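Local atomic coordinates of antibiotic biosynthesis monooxygenase (Shewanella loihica, PDB entry 2RIL), a protein that probably acts as a monooxygenase of the antibiotic biosynthesis monooxygenase family, a small dimeric alpha-beta protein. Residues Gln36-His45 with Leu56-Asp67. Sequence-based numbering, arbitrary orientation. Where two conformers were deposited one is given.
Sequences QPGYLSTQLH and LINVAIWQSEAD. With ACT (acetate ion), chain C.
Ile61 O receives two backbone N-H groups, Leu40 N at 2.9 Å and, weakly, Ser41 N at 3.3 Å, the signature of a classic beta bulge in an antiparallel hairpin. Beyond the bulge the strands 39-45 and 56-62 run in regular alternation, Gln43 with Val59 and His45 with Ile57 forming hydrogen-bonded pairs. Val59 O takes Gln43 N at 2.8 Å and also a water that bridges to Gln43 OE1. Before the bulge, Gly38 occupies the third position of a type II turn from Gln36 to Tyr39, and Gly38 O accepts from Gln63 N at 2.8 Å, a bond lying in the carbonyl plane.

The side chains sort onto two faces. On one, Tyr39 and Trp62 form an edge-to-face pair, planes at 87°: with CG anti to its backbone N (chi1 179°), the tyrosine sets CD1 over the indole, 3.6 Å from Trp62 CZ2, while its own CA makes a CH-pi contact with the six-membered ring. Farther along, Leu44 CD1 rests 3.9 Å from Asn58 CB. The other face carries Val59 CG2 beside His45 CE1.

Trp26 of helix 19-33 covers Thr42, Leu44 and Asn58, whereas Phe68 and Ala71 of helix 65-79 pack on Trp62. Strand 6-12 continues the sheet beyond 56-62, and Leu44 and His45 extend it into a strand of the second subunit, consistent with a dimeric alpha-beta barrel.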
loop_
_atom_site.group_PDB
_atom_site.type_symbol
_atom_site.label_atom_id
_atom_site.label_comp_id
_atom_site.label_asym_id
_atom_site.label_seq_id
_atom_site.Cartn_x
_atom_site.Cartn_y
_atom_site.Cartn_z
ATOM N N GLN A 36 21.055 0.471 4.742
ATOM C CA GLN A 36 21.388 -0.714 3.968
ATOM C C GLN A 36 21.546 -0.361 2.518
ATOM O O GLN A 36 20.841 0.523 1.993
ATOM C CB GLN A 36 20.334 -1.788 4.143
ATOM C CG GLN A 36 20.100 -2.172 5.598
ATOM C CD GLN A 36 21.342 -2.544 6.299
ATOM O OE1 GLN A 36 22.140 -3.375 5.816
ATOM N NE2 GLN A 36 21.518 -1.955 7.473
ATOM N N PRO A 37 22.477 -1.031 1.842
ATOM C CA PRO A 37 22.614 -0.789 0.424
ATOM C C PRO A 37 21.298 -0.986 -0.351
ATOM O O PRO A 37 20.575 -1.931 -0.121
ATOM C CB PRO A 37 23.666 -1.829 -0.003
ATOM C CG PRO A 37 24.477 -2.029 1.185
ATOM C CD PRO A 37 23.480 -2.000 2.308
ATOM N N GLY A 38 21.004 -0.069 -1.238
ATOM C CA GLY A 38 19.850 -0.206 -2.108
ATOM C C GLY A 38 18.583 0.449 -1.565
ATOM O O GLY A 38 17.593 0.535 -2.278
ATOM N N TYR A 39 18.582 0.920 -0.322
ATOM C CA TYR A 39 17.421 1.592 0.221
ATOM C C TYR A 39 17.242 2.924 -0.460
ATOM O O TYR A 39 18.192 3.705 -0.495
ATOM C CB TYR A 39 17.604 1.862 1.688
ATOM C CG TYR A 39 16.454 2.582 2.349
ATOM C CD1 TYR A 39 15.408 1.859 2.870
ATOM C CD2 TYR A 39 16.457 3.960 2.485
ATOM C CE1 TYR A 39 14.384 2.474 3.531
ATOM C CE2 TYR A 39 15.399 4.610 3.120
ATOM C CZ TYR A 39 14.383 3.826 3.662
ATOM O OH TYR A 39 13.336 4.380 4.377
ATOM N N LEU A 40 16.061 3.200 -1.016
ATOM C CA LEU A 40 15.828 4.453 -1.705
ATOM C C LEU A 40 14.947 5.429 -0.966
ATOM O O LEU A 40 15.368 6.580 -0.783
ATOM C CB LEU A 40 15.339 4.300 -3.168
ATOM C CG LEU A 40 16.313 3.546 -4.071
ATOM C CD1 LEU A 40 15.672 3.143 -5.434
ATOM C CD2 LEU A 40 17.611 4.342 -4.243
ATOM N N SER A 41 13.764 5.001 -0.527
ATOM C CA SER A 41 12.849 5.897 0.123
ATOM C C SER A 41 11.740 5.110 0.800
ATOM O O SER A 41 11.559 3.905 0.532
ATOM C CB SER A 41 12.295 6.896 -0.883
ATOM O OG SER A 41 11.517 6.243 -1.837
ATOM N N THR A 42 10.977 5.794 1.667
ATOM C CA THR A 42 9.814 5.177 2.254
ATOM C C THR A 42 8.740 6.197 2.579
ATOM O O THR A 42 9.034 7.390 2.741
ATOM C CB THR A 42 10.197 4.395 3.521
ATOM O OG1 THR A 42 9.227 3.378 3.769
ATOM C CG2 THR A 42 10.335 5.316 4.714
ATOM N N GLN A 43 7.509 5.704 2.646
ATOM C CA GLN A 43 6.369 6.497 3.057
ATOM C C GLN A 43 5.510 5.662 3.977
ATOM O O GLN A 43 4.820 4.716 3.521
ATOM C CB GLN A 43 5.543 6.965 1.858
ATOM C CG GLN A 43 6.272 7.899 0.916
ATOM C CD GLN A 43 5.414 8.249 -0.247
ATOM O OE1 GLN A 43 5.104 7.375 -1.027
ATOM N NE2 GLN A 43 4.947 9.474 -0.313
ATOM N N LEU A 44 5.528 6.000 5.256
ATOM C CA LEU A 44 4.668 5.284 6.211
ATOM C C LEU A 44 3.341 6.021 6.188
ATOM O O LEU A 44 3.282 7.222 6.450
ATOM C CB LEU A 44 5.224 5.388 7.643
ATOM C CG LEU A 44 4.385 4.631 8.706
ATOM C CD1 LEU A 44 4.351 3.128 8.490
ATOM C CD2 LEU A 44 4.889 5.015 10.095
ATOM N N HIS A 45 2.266 5.302 5.844
ATOM C CA HIS A 45 0.923 5.857 5.729
ATOM C C HIS A 45 0.114 5.481 6.988
ATOM O O HIS A 45 0.145 4.329 7.449
ATOM C CB HIS A 45 0.222 5.272 4.512
ATOM C CG HIS A 45 0.788 5.687 3.196
ATOM N ND1 HIS A 45 1.986 5.203 2.691
ATOM C CD2 HIS A 45 0.274 6.516 2.246
ATOM C CE1 HIS A 45 2.169 5.736 1.485
ATOM N NE2 HIS A 45 1.131 6.500 1.178
ATOM N N LEU A 56 -1.627 1.384 9.862
ATOM C CA LEU A 56 -0.352 1.759 9.246
ATOM C C LEU A 56 -0.081 0.876 8.062
ATOM O O LEU A 56 -0.282 -0.321 8.135
ATOM C CB LEU A 56 0.838 1.631 10.194
ATOM C CG LEU A 56 0.811 2.550 11.413
ATOM C CD1 LEU A 56 1.906 2.092 12.421
ATOM C CD2 LEU A 56 0.971 4.020 11.025
ATOM N N ILE A 57 0.367 1.483 6.957
ATOM C CA ILE A 57 0.881 0.744 5.809
ATOM C C ILE A 57 2.123 1.427 5.320
ATOM O O ILE A 57 2.077 2.618 4.978
ATOM C CB ILE A 57 -0.114 0.644 4.607
ATOM C CG1 ILE A 57 -1.442 0.009 5.042
ATOM C CG2 ILE A 57 0.533 -0.126 3.462
ATOM C CD1 ILE A 57 -2.449 -0.228 3.919
ATOM N N ASN A 58 3.260 0.733 5.361
ATOM C CA ASN A 58 4.486 1.309 4.826
ATOM C C ASN A 58 4.643 0.954 3.363
ATOM O O ASN A 58 4.358 -0.178 2.936
ATOM C CB ASN A 58 5.713 0.839 5.591
ATOM C CG ASN A 58 6.956 1.603 5.187
ATOM O OD1 ASN A 58 6.882 2.835 4.992
ATOM N ND2 ASN A 58 8.091 0.915 5.064
ATOM N N VAL A 59 5.134 1.917 2.574
ATOM C CA VAL A 59 5.430 1.732 1.165
ATOM C C VAL A 59 6.850 2.233 0.938
ATOM O O VAL A 59 7.080 3.424 1.013
ATOM C CB VAL A 59 4.435 2.463 0.270
ATOM C CG1 VAL A 59 4.731 2.110 -1.234
ATOM C CG2 VAL A 59 2.961 2.103 0.567
ATOM N N ALA A 60 7.786 1.312 0.697
ATOM C CA ALA A 60 9.216 1.649 0.561
ATOM C C ALA A 60 9.724 1.244 -0.804
ATOM O O ALA A 60 9.246 0.266 -1.372
ATOM C CB ALA A 60 10.027 0.917 1.603
ATOM N N ILE A 61 10.703 1.975 -1.307
ATOM C CA ILE A 61 11.289 1.705 -2.597
ATOM C C ILE A 61 12.738 1.263 -2.390
ATOM O O ILE A 61 13.504 1.893 -1.629
ATOM C CB ILE A 61 11.283 2.921 -3.517
ATOM C CG1 ILE A 61 9.942 3.643 -3.432
ATOM C CG2 ILE A 61 11.615 2.470 -4.965
ATOM C CD1 ILE A 61 8.878 2.926 -4.128
ATOM N N TRP A 62 13.083 0.163 -3.040
ATOM C CA TRP A 62 14.415 -0.419 -2.996
ATOM C C TRP A 62 14.973 -0.519 -4.424
ATOM O O TRP A 62 14.232 -0.746 -5.374
ATOM C CB TRP A 62 14.365 -1.810 -2.359
ATOM C CG TRP A 62 14.136 -1.767 -0.902
ATOM C CD1 TRP A 62 12.942 -1.586 -0.240
ATOM C CD2 TRP A 62 15.146 -1.791 0.099
ATOM N NE1 TRP A 62 13.145 -1.530 1.093
ATOM C CE2 TRP A 62 14.493 -1.688 1.340
ATOM C CE3 TRP A 62 16.540 -1.966 0.068
ATOM C CZ2 TRP A 62 15.184 -1.733 2.531
ATOM C CZ3 TRP A 62 17.205 -2.004 1.253
ATOM C CH2 TRP A 62 16.532 -1.890 2.462
ATOM N N GLN A 63 16.286 -0.434 -4.544
ATOM C CA GLN A 63 16.903 -0.495 -5.862
ATOM C C GLN A 63 16.735 -1.842 -6.577
ATOM O O GLN A 63 16.718 -1.914 -7.806
ATOM C CB GLN A 63 18.385 -0.210 -5.694
ATOM C CG GLN A 63 19.115 -0.066 -7.018
ATOM C CD GLN A 63 18.773 1.286 -7.688
ATOM O OE1 GLN A 63 18.978 2.365 -7.078
ATOM N NE2 GLN A 63 18.219 1.240 -8.914
ATOM N N SER A 64 16.621 -2.930 -5.803
ATOM C CA SER A 64 16.441 -4.268 -6.347
ATOM C C SER A 64 15.893 -5.190 -5.323
ATOM O O SER A 64 16.008 -4.928 -4.111
ATOM C CB SER A 64 17.804 -4.828 -6.808
ATOM O OG SER A 64 18.697 -5.006 -5.738
ATOM N N GLU A 65 15.348 -6.302 -5.811
ATOM C CA GLU A 65 14.930 -7.394 -4.939
ATOM C C GLU A 65 16.120 -7.877 -4.100
ATOM O O GLU A 65 15.968 -8.113 -2.886
ATOM C CB GLU A 65 14.403 -8.590 -5.751
ATOM C CG GLU A 65 13.047 -8.438 -6.332
ATOM C CD GLU A 65 12.612 -9.661 -7.125
ATOM O OE1 GLU A 65 12.617 -10.754 -6.559
ATOM O OE2 GLU A 65 12.270 -9.513 -8.300
ATOM N N ALA A 66 17.271 -8.090 -4.738
ATOM C CA ALA A 66 18.439 -8.580 -4.023
ATOM C C ALA A 66 18.781 -7.687 -2.848
ATOM O O ALA A 66 19.094 -8.158 -1.740
ATOM C CB ALA A 66 19.638 -8.666 -4.983
ATOM N N ASP A 67 18.797 -6.369 -3.084
ATOM C CA ASP A 67 19.106 -5.449 -1.993
ATOM C C ASP A 67 18.134 -5.542 -0.847
ATOM O O ASP A 67 18.518 -5.577 0.354
ATOM C CB ASP A 67 19.246 -4.024 -2.476
ATOM C CG ASP A 67 20.467 -3.792 -3.316
ATOM O OD1 ASP A 67 21.393 -4.579 -3.224
ATOM O OD2 ASP A 67 20.562 -2.761 -4.044
HETATM C C ACT C . 12.961 7.306 -4.778
HETATM O O ACT C . 11.956 7.051 -4.103
HETATM O OXT ACT C . 12.817 7.005 -5.971
HETATM C CH3 ACT C . 14.212 7.915 -4.209
HETATM O O HOH W 1 20.874 -4.299 1.151
HETATM O O HOH W 2 6.806 5.051 -1.291
#